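Local coordinates for selenium-binding protein (Sulfolobus tokodaii, PDB 2ECE), which is of unknown function but belongs to the selenium-binding protein family and may, like its relatives, bind selenium, at residues A[295-300]-A[354-359]; A[331-336]-A[349-354]; A[159-164]-A[186-191]; A[152-157]-A[165-170]; A[303-308]-A[366-371]. All coordinates share one frame; numbering follows the deposited sequence.

How the contacts relate
Four of the five contacts form two neighbouring pairs on the beta-propeller, and contact 5 stands apart. Contacts 3 and 4 lie together, centres about 10 Å apart: the hairpin 152-157/165-170 and the loop contact at its end touch through S153 OG, which is bonded to Y191 O at 2.8 Å. Contacts 1 and 2 are likewise neighbours, centres about 9 Å apart, sharing F354 and joined by D349 N to V357 O at 2.6 Å. Contact 5 also uses strand 291-304 but sits about 24 Å from contact 1, centre to centre, and farther from the middle of the chain. Contacts 2 and 4 lie on opposite sides of that middle, centres about 30 Å apart.

Contact 1. Residues A[295-300]-A[354-359]; sequences EKVIEI and FKPVLT
Residues E295 to I298 of strand 291-304 lie against F354 and P356, at the turn into strand 357-363, where two neighbouring blades of the beta-propeller meet at the surface. No direct hydrogen bond crosses; apolar carbons carry most of the contact, with backbone oxygens, one carboxylate oxygen and a water at its margins. E295 brings its OE1 to the edge of the F354 ring, near the ring plane and 4.0 Å from CD1, with carboxylate and ring planes 52° apart; the same ring stands edge-to-face to F286. V297 turns toward the other segment and crosses P356 at about a right angle, its CB 3.8 Å from P356 CD. Because V297 CG1 lies anti to the carbonyl carbon (chi1 -66°), it is brought against the carbonyl group of F354, 3.6 Å from F354 O. V297 and I298 both face I282 of strand 280-288, a classic beta bulge. I298 then reaches across with an extended end (chi2 173°), and its CD1 lies 3.8 Å from P356 CB while CG1 also touches the ring. An alanine at I298 would remove both carbons and would probably leave P356 CB and CG without this apolar cover, opening a gap between the blades. One water donates to V297 O at 2.8 Å and to F354 O at 3.1 Å.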
# COMPACT_ATOMS: atom_id res chain seq x y z
N GLU A 295 2.67 8.89 -18.83
CA GLU A 295 1.78 8.42 -19.88
C GLU A 295 0.89 7.28 -19.40
O GLU A 295 1.30 6.45 -18.59
CB GLU A 295 2.61 7.92 -21.07
CG GLU A 295 3.06 9.02 -22.02
CD GLU A 295 4.16 8.56 -22.95
OE1 GLU A 295 4.18 7.35 -23.29
OE2 GLU A 295 4.99 9.40 -23.36
N LYS A 296 -0.35 7.26 -19.90
CA LYS A 296 -1.29 6.21 -19.53
C LYS A 296 -0.89 4.95 -20.30
O LYS A 296 -0.80 4.98 -21.53
CB LYS A 296 -2.72 6.63 -19.88
CG LYS A 296 -3.77 5.59 -19.51
CD LYS A 296 -5.19 6.18 -19.50
CE LYS A 296 -5.63 6.70 -20.86
NZ LYS A 296 -7.04 7.19 -20.83
N VAL A 297 -0.65 3.86 -19.58
CA VAL A 297 -0.24 2.62 -20.24
C VAL A 297 -1.24 1.48 -20.11
O VAL A 297 -1.17 0.49 -20.84
CB VAL A 297 1.14 2.16 -19.72
CG1 VAL A 297 2.20 3.16 -20.14
CG2 VAL A 297 1.12 2.02 -18.20
N ILE A 298 -2.18 1.62 -19.17
CA ILE A 298 -3.21 0.61 -18.96
C ILE A 298 -4.52 1.30 -18.61
O ILE A 298 -4.55 2.23 -17.81
CB ILE A 298 -2.89 -0.35 -17.79
CG1 ILE A 298 -1.62 -1.15 -18.07
CG2 ILE A 298 -4.05 -1.30 -17.57
CD1 ILE A 298 -1.16 -1.98 -16.87
N GLU A 299 -5.61 0.84 -19.22
CA GLU A 299 -6.92 1.41 -18.93
C GLU A 299 -7.90 0.25 -18.86
O GLU A 299 -7.97 -0.57 -19.77
CB GLU A 299 -7.36 2.39 -20.02
CG GLU A 299 -8.65 3.14 -19.68
CD GLU A 299 -9.08 4.13 -20.75
OE1 GLU A 299 -8.24 4.93 -21.21
OE2 GLU A 299 -10.27 4.12 -21.13
N ILE A 300 -8.63 0.19 -17.75
CA ILE A 300 -9.60 -0.87 -17.54
C ILE A 300 -10.98 -0.25 -17.44
O ILE A 300 -11.23 0.60 -16.59
CB ILE A 300 -9.29 -1.67 -16.25
CG1 ILE A 300 -7.89 -2.29 -16.36
CG2 ILE A 300 -10.35 -2.75 -16.04
CD1 ILE A 300 -7.43 -2.98 -15.09
N PHE A 354 6.28 0.70 -21.23
CA PHE A 354 5.39 1.51 -22.04
C PHE A 354 4.24 0.73 -22.66
O PHE A 354 3.22 1.31 -23.01
CB PHE A 354 6.21 2.21 -23.13
CG PHE A 354 7.20 3.20 -22.59
CD1 PHE A 354 6.82 4.52 -22.36
CD2 PHE A 354 8.50 2.81 -22.29
CE1 PHE A 354 7.73 5.44 -21.84
CE2 PHE A 354 9.42 3.72 -21.77
CZ PHE A 354 9.03 5.04 -21.54
N LYS A 355 4.40 -0.58 -22.80
CA LYS A 355 3.36 -1.42 -23.38
C LYS A 355 3.18 -2.71 -22.58
O LYS A 355 3.67 -3.77 -22.96
CB LYS A 355 3.71 -1.76 -24.84
CG LYS A 355 3.06 -0.85 -25.87
CD LYS A 355 2.12 -1.65 -26.76
CE LYS A 355 0.77 -0.97 -26.93
NZ LYS A 355 -0.26 -1.92 -27.44
N PRO A 356 2.46 -2.62 -21.45
CA PRO A 356 2.19 -3.76 -20.57
C PRO A 356 1.32 -4.83 -21.24
O PRO A 356 0.40 -4.51 -21.97
CB PRO A 356 1.49 -3.12 -19.37
CG PRO A 356 2.01 -1.70 -19.38
CD PRO A 356 1.96 -1.37 -20.84
N VAL A 357 1.63 -6.09 -20.97
CA VAL A 357 0.87 -7.20 -21.53
C VAL A 357 0.22 -8.03 -20.44
O VAL A 357 0.89 -8.52 -19.53
CB VAL A 357 1.79 -8.10 -22.39
CG1 VAL A 357 1.06 -9.40 -22.75
CG2 VAL A 357 2.19 -7.36 -23.65
N LEU A 358 -1.10 -8.19 -20.53
CA LEU A 358 -1.85 -8.98 -19.54
C LEU A 358 -1.44 -10.44 -19.67
O LEU A 358 -1.63 -11.06 -20.72
CB LEU A 358 -3.36 -8.85 -19.81
CG LEU A 358 -4.36 -8.75 -18.66
CD1 LEU A 358 -5.72 -9.25 -19.16
CD2 LEU A 358 -3.92 -9.58 -17.46
N THR A 359 -0.87 -11.02 -18.61
CA THR A 359 -0.44 -12.41 -18.66
C THR A 359 -1.07 -13.28 -17.58
O THR A 359 -0.77 -14.47 -17.49
CB THR A 359 1.09 -12.53 -18.55
OG1 THR A 359 1.54 -11.88 -17.36
CG2 THR A 359 1.78 -11.91 -19.76
O HOH W 1 0.21 0.46 -23.32

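Contact 2. Residues A[331-336]-A[349-354]; sequences DDKFLY and DISNPF
I350 lies along the backbone of D332 to L335. CB is 4.0 Å from K333 O, the oxygen that takes the I350 N-H in a nearly straight bond of 2.7 Å. From CB the chain forks. CG2 meets L335 CB at 3.7 Å; F268 and I328 pack on both of these residues. CG1 sits between the backbone N and the carbonyl carbon (chi1 50°), which lays it against two backbone oxygens, 3.2 Å from K333 O and 3.4 Å from D332 O; at the tip, CD1 comes near D332 O and F334 C. The bond to K333 O carries on, one residue beyond the strand ends, the antiparallel pairing of 334-339 and 344-349, two middle strands of a propeller blade, in which F334 and D349 form a non-hydrogen-bonded pair. There the F334 ring approaches D349 obliquely, CD1 3.7 Å from D349 CA. After this pair the chain leaves the strand through an Asx turn: D349 OD2 accepts from S351 N and, with its syn lone pair, from S351 OG, two bonds that fix the carboxylate. A water donates to D332 O at 2.6 Å and to I350 O at 2.8 Å.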
# COMPACT_ATOMS: atom_id res chain seq x y z
N ASP A 331 12.17 -8.30 -10.03
CA ASP A 331 12.90 -8.30 -11.30
C ASP A 331 12.33 -7.26 -12.25
O ASP A 331 12.76 -7.14 -13.40
CB ASP A 331 12.83 -9.68 -11.95
CG ASP A 331 11.40 -10.19 -12.07
OD1 ASP A 331 10.46 -9.37 -11.94
OD2 ASP A 331 11.21 -11.41 -12.29
N ASP A 332 11.35 -6.50 -11.77
CA ASP A 332 10.72 -5.46 -12.57
C ASP A 332 10.05 -6.01 -13.82
O ASP A 332 9.79 -5.27 -14.77
CB ASP A 332 11.74 -4.39 -12.98
CG ASP A 332 12.18 -3.51 -11.82
OD1 ASP A 332 11.36 -3.29 -10.90
OD2 ASP A 332 13.33 -3.03 -11.82
N LYS A 333 9.75 -7.31 -13.82
CA LYS A 333 9.13 -7.93 -14.98
C LYS A 333 7.60 -7.90 -14.95
O LYS A 333 6.96 -7.80 -16.00
CB LYS A 333 9.62 -9.38 -15.12
CG LYS A 333 9.20 -10.07 -16.40
CD LYS A 333 9.67 -11.52 -16.44
CE LYS A 333 9.35 -12.16 -17.78
NZ LYS A 333 9.74 -13.61 -17.82
N PHE A 334 7.01 -7.97 -13.76
CA PHE A 334 5.55 -7.99 -13.65
C PHE A 334 4.93 -6.88 -12.80
O PHE A 334 5.49 -6.47 -11.78
CB PHE A 334 5.09 -9.35 -13.13
CG PHE A 334 5.37 -10.49 -14.09
CD1 PHE A 334 4.65 -10.60 -15.28
CD2 PHE A 334 6.35 -11.43 -13.82
CE1 PHE A 334 4.91 -11.63 -16.18
CE2 PHE A 334 6.62 -12.47 -14.72
CZ PHE A 334 5.90 -12.57 -15.90
N LEU A 335 3.77 -6.42 -13.23
CA LEU A 335 3.01 -5.37 -12.55
C LEU A 335 1.71 -6.06 -12.14
O LEU A 335 1.01 -6.62 -12.99
CB LEU A 335 2.74 -4.22 -13.53
CG LEU A 335 2.53 -2.76 -13.10
CD1 LEU A 335 1.41 -2.16 -13.93
CD2 LEU A 335 2.22 -2.67 -11.62
N TYR A 336 1.39 -6.06 -10.85
CA TYR A 336 0.15 -6.69 -10.40
C TYR A 336 -0.83 -5.62 -9.97
O TYR A 336 -0.44 -4.64 -9.35
CB TYR A 336 0.42 -7.65 -9.24
CG TYR A 336 1.28 -8.83 -9.61
CD1 TYR A 336 2.67 -8.73 -9.62
CD2 TYR A 336 0.70 -10.04 -10.00
CE1 TYR A 336 3.47 -9.81 -10.00
CE2 TYR A 336 1.49 -11.13 -10.38
CZ TYR A 336 2.88 -11.01 -10.38
OH TYR A 336 3.65 -12.07 -10.78
N ASP A 349 2.84 -8.18 -17.80
CA ASP A 349 4.25 -8.31 -18.13
C ASP A 349 4.68 -6.90 -18.52
O ASP A 349 4.14 -6.32 -19.46
CB ASP A 349 4.43 -9.28 -19.30
CG ASP A 349 5.86 -9.39 -19.76
OD1 ASP A 349 6.32 -10.53 -20.00
OD2 ASP A 349 6.54 -8.35 -19.91
N ILE A 350 5.64 -6.34 -17.80
CA ILE A 350 6.10 -5.00 -18.14
C ILE A 350 7.53 -4.97 -18.66
O ILE A 350 8.26 -4.01 -18.44
CB ILE A 350 5.97 -4.02 -16.94
CG1 ILE A 350 6.60 -4.63 -15.68
CG2 ILE A 350 4.51 -3.68 -16.70
CD1 ILE A 350 6.58 -3.69 -14.49
N SER A 351 7.92 -6.04 -19.37
CA SER A 351 9.25 -6.12 -19.96
C SER A 351 9.46 -4.80 -20.69
O SER A 351 10.57 -4.26 -20.74
CB SER A 351 9.33 -7.29 -20.93
OG SER A 351 9.13 -8.52 -20.25
N ASN A 352 8.38 -4.31 -21.28
CA ASN A 352 8.39 -3.02 -21.95
C ASN A 352 7.35 -2.26 -21.14
O ASN A 352 6.15 -2.44 -21.32
CB ASN A 352 7.93 -3.13 -23.40
CG ASN A 352 7.80 -1.77 -24.07
OD1 ASN A 352 8.05 -0.73 -23.44
ND2 ASN A 352 7.43 -1.77 -25.34
N PRO A 353 7.81 -1.42 -20.20
CA PRO A 353 6.96 -0.62 -19.31
C PRO A 353 5.91 0.20 -20.05
O PRO A 353 4.79 0.38 -19.57
CB PRO A 353 7.96 0.27 -18.57
CG PRO A 353 9.25 -0.49 -18.66
CD PRO A 353 9.22 -1.00 -20.07
N PHE A 354 6.28 0.70 -21.23
CA PHE A 354 5.39 1.51 -22.04
C PHE A 354 4.24 0.73 -22.66
O PHE A 354 3.22 1.31 -23.01
CB PHE A 354 6.21 2.21 -23.13
CG PHE A 354 7.20 3.20 -22.59
CD1 PHE A 354 6.82 4.52 -22.36
CD2 PHE A 354 8.50 2.81 -22.29
CE1 PHE A 354 7.73 5.44 -21.84
CE2 PHE A 354 9.42 3.72 -21.77
CZ PHE A 354 9.03 5.04 -21.54
O HOH W 2 9.97 -3.17 -16.36

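Contact 3. Residues A[159-164]-A[186-191]; sequences EGEGPG and DQYLAY
The Y188 ring packs against the backbone of G162 and P163, the tight part of the contact. P163 CA sits above one face of the phenol ring, 4.2 Å from its centroid in a CH-pi contact, while P163 CG touches Y188 CD2 at 3.7 Å. The peptide before P163 is cis. Y188 CG points anti to the backbone N (chi1 -179°), carrying the ring out to both residues. There is no room for a side chain at G162, since a CB would run into Y188 CE1. G164 N gives a straight bond of 2.9 Å to Y188 O, whose carbonyl points almost directly at the donor, and A190 CB packs on G164 C at 4.0 Å. An alanine at P163 would lack CG and CD, and would probably leave Y188 CD2 and CE2 without these partners and the cis peptide harder to keep. The phenol end is the looser side: G162 N gives Y188 OH only a weak, bent bond of 3.0 Å, and a water in the ring plane links that hydroxyl to E161 OE2, 2.6 Å from each. The other oxygen of E161 is held by N211. Loop 159-164 joins strands 150-154 and 165-169 of one propeller blade; 186-191 lies in the link to the next. The one straight hydrogen bond joins backbone atoms, which probably set the spacing, while the hydroxyl relies on water to reach the carboxylate.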
# COMPACT_ATOMS: atom_id res chain seq x y z
N GLU A 159 -6.11 19.79 11.71
CA GLU A 159 -7.55 20.05 11.68
C GLU A 159 -8.34 19.15 10.74
O GLU A 159 -9.56 19.25 10.66
CB GLU A 159 -7.83 21.50 11.28
CG GLU A 159 -7.35 22.56 12.25
CD GLU A 159 -7.85 23.95 11.85
OE1 GLU A 159 -7.03 24.88 11.76
OE2 GLU A 159 -9.08 24.10 11.64
N GLY A 160 -7.65 18.29 10.00
CA GLY A 160 -8.36 17.42 9.08
C GLY A 160 -8.43 18.00 7.68
O GLY A 160 -9.02 17.40 6.78
N GLU A 161 -7.85 19.19 7.49
CA GLU A 161 -7.81 19.82 6.17
C GLU A 161 -6.40 19.59 5.64
O GLU A 161 -5.77 18.59 5.98
CB GLU A 161 -8.13 21.32 6.27
CG GLU A 161 -9.55 21.62 6.76
CD GLU A 161 -10.63 21.03 5.87
OE1 GLU A 161 -11.71 20.69 6.39
OE2 GLU A 161 -10.40 20.90 4.65
N GLY A 162 -5.89 20.51 4.82
CA GLY A 162 -4.55 20.36 4.28
C GLY A 162 -3.67 21.57 4.54
O GLY A 162 -4.14 22.54 5.15
N PRO A 163 -2.42 21.58 4.07
CA PRO A 163 -1.76 20.52 3.30
C PRO A 163 -1.45 19.27 4.12
O PRO A 163 -1.25 19.34 5.33
CB PRO A 163 -0.47 21.18 2.81
CG PRO A 163 -0.78 22.66 2.87
CD PRO A 163 -1.55 22.76 4.16
N GLY A 164 -1.44 18.13 3.45
CA GLY A 164 -1.07 16.90 4.10
C GLY A 164 0.38 16.80 3.69
O GLY A 164 0.90 17.73 3.05
N ASP A 186 2.95 24.20 -4.73
CA ASP A 186 1.51 24.19 -4.56
C ASP A 186 0.93 22.81 -4.22
O ASP A 186 -0.26 22.57 -4.40
CB ASP A 186 0.80 24.78 -5.78
CG ASP A 186 0.89 23.90 -7.02
OD1 ASP A 186 0.23 24.26 -8.02
OD2 ASP A 186 1.61 22.88 -7.00
N GLN A 187 1.78 21.92 -3.73
CA GLN A 187 1.30 20.60 -3.33
C GLN A 187 0.44 20.81 -2.08
O GLN A 187 0.83 21.54 -1.17
CB GLN A 187 2.48 19.67 -3.00
CG GLN A 187 2.06 18.37 -2.30
CD GLN A 187 2.05 18.49 -0.78
OE1 GLN A 187 1.15 17.98 -0.11
NE2 GLN A 187 3.05 19.18 -0.24
N TYR A 188 -0.73 20.18 -2.05
CA TYR A 188 -1.64 20.34 -0.92
C TYR A 188 -2.16 18.97 -0.46
O TYR A 188 -2.14 18.65 0.73
CB TYR A 188 -2.78 21.27 -1.33
CG TYR A 188 -3.81 21.55 -0.26
CD1 TYR A 188 -4.96 20.77 -0.15
CD2 TYR A 188 -3.66 22.63 0.62
CE1 TYR A 188 -5.93 21.04 0.81
CE2 TYR A 188 -4.62 22.91 1.59
CZ TYR A 188 -5.76 22.11 1.67
OH TYR A 188 -6.71 22.38 2.62
N LEU A 189 -2.62 18.17 -1.42
CA LEU A 189 -3.13 16.84 -1.14
C LEU A 189 -1.97 15.84 -1.01
O LEU A 189 -0.85 16.12 -1.43
CB LEU A 189 -4.06 16.39 -2.26
CG LEU A 189 -5.59 16.45 -2.09
CD1 LEU A 189 -6.01 17.50 -1.07
CD2 LEU A 189 -6.21 16.71 -3.45
N ALA A 190 -2.25 14.68 -0.43
CA ALA A 190 -1.23 13.65 -0.26
C ALA A 190 -1.89 12.28 -0.16
O ALA A 190 -3.12 12.18 -0.17
CB ALA A 190 -0.42 13.91 1.03
N TYR A 191 -1.06 11.24 -0.13
CA TYR A 191 -1.55 9.87 0.05
C TYR A 191 -0.38 8.90 0.21
O TYR A 191 -0.04 8.50 1.33
CB TYR A 191 -2.36 9.42 -1.16
CG TYR A 191 -2.92 8.02 -1.01
CD1 TYR A 191 -2.35 6.91 -1.65
CD2 TYR A 191 -4.00 7.79 -0.16
CE1 TYR A 191 -2.84 5.61 -1.43
CE2 TYR A 191 -4.50 6.51 0.07
CZ TYR A 191 -3.92 5.43 -0.57
OH TYR A 191 -4.42 4.18 -0.33
O HOH W 3 -8.99 21.11 2.52

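Contact 4. Residues A[152-157]-A[165-170]; sequences ISALGN and GILMLD
G165 O takes the shortest bond of this pairing, from A154 N at 2.6 Å, and the CA of S153 also approaches it at 3.2 Å. The partner bond, G165 N to A154 O, is longer at 3.0 Å, and both are noticeably bent at the hydrogen, with angles near 148°. Farther along, I152 and L167 exchange a straighter couple: I152 N to L167 O and L167 N to I152 O, the latter at 2.8 Å. Between these two hydrogen-bonded pairs, S153 and I166 form a non-hydrogen-bonded pair. This alternation is that of antiparallel strands, here a hairpin of the two middle strands, 150-154 and 165-169, of a four-stranded propeller blade. The side chains of I152, A154 and L167 share one face. L167 CG lies between its backbone N and carbonyl carbon (chi1 65°), which tips the isobutyl group back over the neighbouring strand: CD2 comes 3.5 Å from I152 O, and CG meets I152 CB at 4.1 Å. The extended I152 instead runs its CD1 to L169 CD1, 3.9 Å away. On the other face, S153 OG is bonded to Y191 O and to T142 N, and F193 packs on both S153 and I166. At G165 a side chain would collide with the carbonyl oxygen before it, so the backbone there depends on glycine.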
# COMPACT_ATOMS: atom_id res chain seq x y z
N ILE A 152 6.90 8.95 6.98
CA ILE A 152 5.49 8.57 7.05
C ILE A 152 4.63 9.65 6.43
O ILE A 152 4.74 10.81 6.79
CB ILE A 152 5.04 8.37 8.52
CG1 ILE A 152 5.98 7.38 9.22
CG2 ILE A 152 3.61 7.86 8.55
CD1 ILE A 152 5.70 7.20 10.69
N SER A 153 3.76 9.27 5.50
CA SER A 153 2.88 10.25 4.88
C SER A 153 1.63 10.46 5.73
O SER A 153 1.25 9.60 6.52
CB SER A 153 2.49 9.79 3.47
OG SER A 153 1.71 8.61 3.52
N ALA A 154 1.00 11.62 5.56
CA ALA A 154 -0.21 11.95 6.31
C ALA A 154 -1.21 12.65 5.39
O ALA A 154 -0.83 13.48 4.57
CB ALA A 154 0.15 12.85 7.51
N LEU A 155 -2.48 12.32 5.54
CA LEU A 155 -3.54 12.88 4.70
C LEU A 155 -3.86 14.36 4.89
O LEU A 155 -4.30 15.02 3.94
CB LEU A 155 -4.83 12.07 4.89
CG LEU A 155 -5.18 10.91 3.95
CD1 LEU A 155 -3.94 10.24 3.40
CD2 LEU A 155 -6.08 9.94 4.68
N GLY A 156 -3.64 14.91 6.08
CA GLY A 156 -3.95 16.32 6.27
C GLY A 156 -3.26 16.98 7.44
O GLY A 156 -2.36 16.40 8.04
N ASN A 157 -3.66 18.22 7.75
CA ASN A 157 -3.07 18.94 8.87
C ASN A 157 -3.81 18.52 10.15
O ASN A 157 -4.72 17.69 10.10
CB ASN A 157 -3.18 20.46 8.68
CG ASN A 157 -4.61 20.94 8.52
OD1 ASN A 157 -5.56 20.20 8.76
ND2 ASN A 157 -4.76 22.19 8.11
N GLY A 165 1.05 15.70 4.01
CA GLY A 165 2.44 15.61 3.61
C GLY A 165 3.20 14.46 4.22
O GLY A 165 2.62 13.42 4.52
N ILE A 166 4.50 14.65 4.40
CA ILE A 166 5.36 13.61 4.94
C ILE A 166 6.13 14.08 6.17
O ILE A 166 6.74 15.15 6.16
CB ILE A 166 6.37 13.15 3.86
CG1 ILE A 166 5.62 12.66 2.63
CG2 ILE A 166 7.30 12.08 4.43
CD1 ILE A 166 6.47 12.57 1.37
N LEU A 167 6.10 13.27 7.22
CA LEU A 167 6.84 13.59 8.44
C LEU A 167 7.94 12.55 8.58
O LEU A 167 7.91 11.51 7.90
CB LEU A 167 5.94 13.55 9.67
CG LEU A 167 5.34 12.20 10.06
CD1 LEU A 167 5.67 11.88 11.51
CD2 LEU A 167 3.83 12.24 9.85
N MET A 168 8.89 12.82 9.45
CA MET A 168 10.01 11.91 9.67
C MET A 168 10.11 11.52 11.14
O MET A 168 9.72 12.29 12.03
CB MET A 168 11.31 12.57 9.22
CG MET A 168 11.38 12.82 7.72
SD MET A 168 12.57 14.11 7.33
CE MET A 168 14.13 13.23 7.48
N LEU A 169 10.63 10.32 11.38
CA LEU A 169 10.83 9.81 12.73
C LEU A 169 12.31 9.49 12.83
O LEU A 169 12.91 8.99 11.88
CB LEU A 169 10.07 8.52 12.99
CG LEU A 169 8.55 8.39 13.04
CD1 LEU A 169 8.25 6.99 13.59
CD2 LEU A 169 7.93 9.45 13.94
N ASP A 170 12.88 9.76 14.00
CA ASP A 170 14.29 9.49 14.24
C ASP A 170 14.56 7.98 14.24
O ASP A 170 13.81 7.22 14.86
CB ASP A 170 14.68 10.08 15.59
CG ASP A 170 16.16 10.02 15.83
OD1 ASP A 170 16.86 10.98 15.45
OD2 ASP A 170 16.61 8.99 16.38

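Contact 5. Residues A[303-308]-A[366-371]; sequences EPLEGN and GIFHRA
F368 presents one ring face to E303, while L305 comes at it obliquely. Its CG is anti to the backbone N (chi1 -174°), which swings the ring out toward strand 291-304. E303 CB lies over that face, 3.8 Å from the ring centroid in a CH-pi contact and offset toward the rim. The glutamate is then bent at chi2 (-73°), so that its chain runs on over the ring toward CZ instead of extending away; CG stays close to the face, OE1 comes to 3.8 Å from F368 CZ, and the carboxylate plane lies 24° from the ring plane. These residues join the end of strand 291-304, on the outer part of one propeller blade, to the loop between strand 357-363 and strand 386-388 of the blades that follow. V319 of strand 318-319 packs on L305, I367 and F368 alike. L305 reaches the ring through CG, 3.8 Å from F368 CD1, and sends CD1 to 3.9 Å from I367 O. P304 O meets the same ring at its edge, near the plane. Within the loop, R370 N bonds to G366 O at 2.9 Å, and H369, whose NE2 bonds E344, lies with one ring face against F368 CD2.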
# COMPACT_ATOMS: atom_id res chain seq x y z
N GLU A 303 -17.62 -2.53 -15.85
CA GLU A 303 -18.42 -3.63 -16.39
C GLU A 303 -19.91 -3.40 -16.15
O GLU A 303 -20.36 -3.34 -15.01
CB GLU A 303 -18.02 -4.96 -15.74
CG GLU A 303 -16.74 -5.59 -16.27
CD GLU A 303 -16.90 -6.18 -17.66
OE1 GLU A 303 -18.04 -6.22 -18.17
OE2 GLU A 303 -15.88 -6.60 -18.25
N PRO A 304 -20.69 -3.25 -17.23
CA PRO A 304 -22.13 -3.03 -17.05
C PRO A 304 -22.78 -4.18 -16.28
O PRO A 304 -22.45 -5.35 -16.47
CB PRO A 304 -22.64 -2.88 -18.49
CG PRO A 304 -21.53 -3.48 -19.36
CD PRO A 304 -20.29 -3.05 -18.64
N LEU A 305 -23.71 -3.83 -15.39
CA LEU A 305 -24.42 -4.80 -14.56
C LEU A 305 -25.68 -4.08 -14.09
O LEU A 305 -25.58 -2.96 -13.59
CB LEU A 305 -23.56 -5.17 -13.35
CG LEU A 305 -23.33 -6.61 -12.91
CD1 LEU A 305 -23.21 -6.64 -11.38
CD2 LEU A 305 -24.46 -7.52 -13.36
N GLU A 306 -26.85 -4.69 -14.22
CA GLU A 306 -28.07 -4.01 -13.79
C GLU A 306 -28.53 -4.24 -12.35
O GLU A 306 -28.97 -3.29 -11.69
CB GLU A 306 -29.23 -4.31 -14.74
CG GLU A 306 -29.53 -5.78 -15.00
CD GLU A 306 -30.69 -5.95 -15.96
OE1 GLU A 306 -30.73 -5.21 -16.97
OE2 GLU A 306 -31.56 -6.82 -15.72
N GLY A 307 -28.42 -5.46 -11.84
CA GLY A 307 -28.86 -5.72 -10.48
C GLY A 307 -27.76 -6.04 -9.48
O GLY A 307 -26.58 -6.06 -9.83
N ASN A 308 -28.15 -6.28 -8.23
CA ASN A 308 -27.21 -6.61 -7.16
C ASN A 308 -26.11 -5.58 -6.96
O ASN A 308 -24.99 -5.92 -6.56
CB ASN A 308 -26.58 -7.99 -7.41
CG ASN A 308 -27.54 -9.14 -7.15
OD1 ASN A 308 -28.62 -8.94 -6.58
ND2 ASN A 308 -27.15 -10.34 -7.55
N GLY A 366 -15.68 -9.50 -5.33
CA GLY A 366 -16.05 -8.47 -6.29
C GLY A 366 -17.54 -8.27 -6.48
O GLY A 366 -18.33 -9.21 -6.39
N ILE A 367 -17.93 -7.02 -6.73
CA ILE A 367 -19.34 -6.72 -6.95
C ILE A 367 -19.76 -7.35 -8.27
O ILE A 367 -20.91 -7.78 -8.44
CB ILE A 367 -19.58 -5.19 -7.01
CG1 ILE A 367 -19.23 -4.55 -5.67
CG2 ILE A 367 -21.02 -4.91 -7.38
CD1 ILE A 367 -19.14 -3.04 -5.72
N PHE A 368 -18.82 -7.44 -9.21
CA PHE A 368 -19.11 -8.02 -10.52
C PHE A 368 -19.05 -9.55 -10.54
O PHE A 368 -20.03 -10.20 -10.89
CB PHE A 368 -18.16 -7.47 -11.58
CG PHE A 368 -18.50 -7.91 -12.98
CD1 PHE A 368 -19.64 -7.44 -13.62
CD2 PHE A 368 -17.69 -8.83 -13.65
CE1 PHE A 368 -19.98 -7.87 -14.91
CE2 PHE A 368 -18.01 -9.27 -14.94
CZ PHE A 368 -19.15 -8.79 -15.56
N HIS A 369 -17.91 -10.12 -10.15
CA HIS A 369 -17.73 -11.57 -10.16
C HIS A 369 -18.37 -12.34 -9.00
O HIS A 369 -18.82 -13.47 -9.18
CB HIS A 369 -16.24 -11.94 -10.18
CG HIS A 369 -15.52 -11.51 -11.42
ND1 HIS A 369 -15.90 -11.88 -12.68
CD2 HIS A 369 -14.39 -10.77 -11.57
CE1 HIS A 369 -15.05 -11.40 -13.57
NE2 HIS A 369 -14.12 -10.72 -12.91
N ARG A 370 -18.39 -11.74 -7.80
CA ARG A 370 -18.94 -12.44 -6.63
C ARG A 370 -18.32 -13.83 -6.57
O ARG A 370 -18.96 -14.80 -6.17
CB ARG A 370 -20.46 -12.55 -6.74
CG ARG A 370 -21.22 -11.63 -5.79
CD ARG A 370 -21.15 -10.19 -6.24
NE ARG A 370 -21.60 -9.24 -5.21
CZ ARG A 370 -20.87 -8.89 -4.14
NH1 ARG A 370 -19.66 -9.41 -3.96
NH2 ARG A 370 -21.35 -8.02 -3.27
N ALA A 371 -17.06 -13.92 -6.98
CA ALA A 371 -16.33 -15.18 -7.02
C ALA A 371 -15.90 -15.71 -5.66
O ALA A 371 -15.23 -15.02 -4.89
CB ALA A 371 -15.11 -15.04 -7.93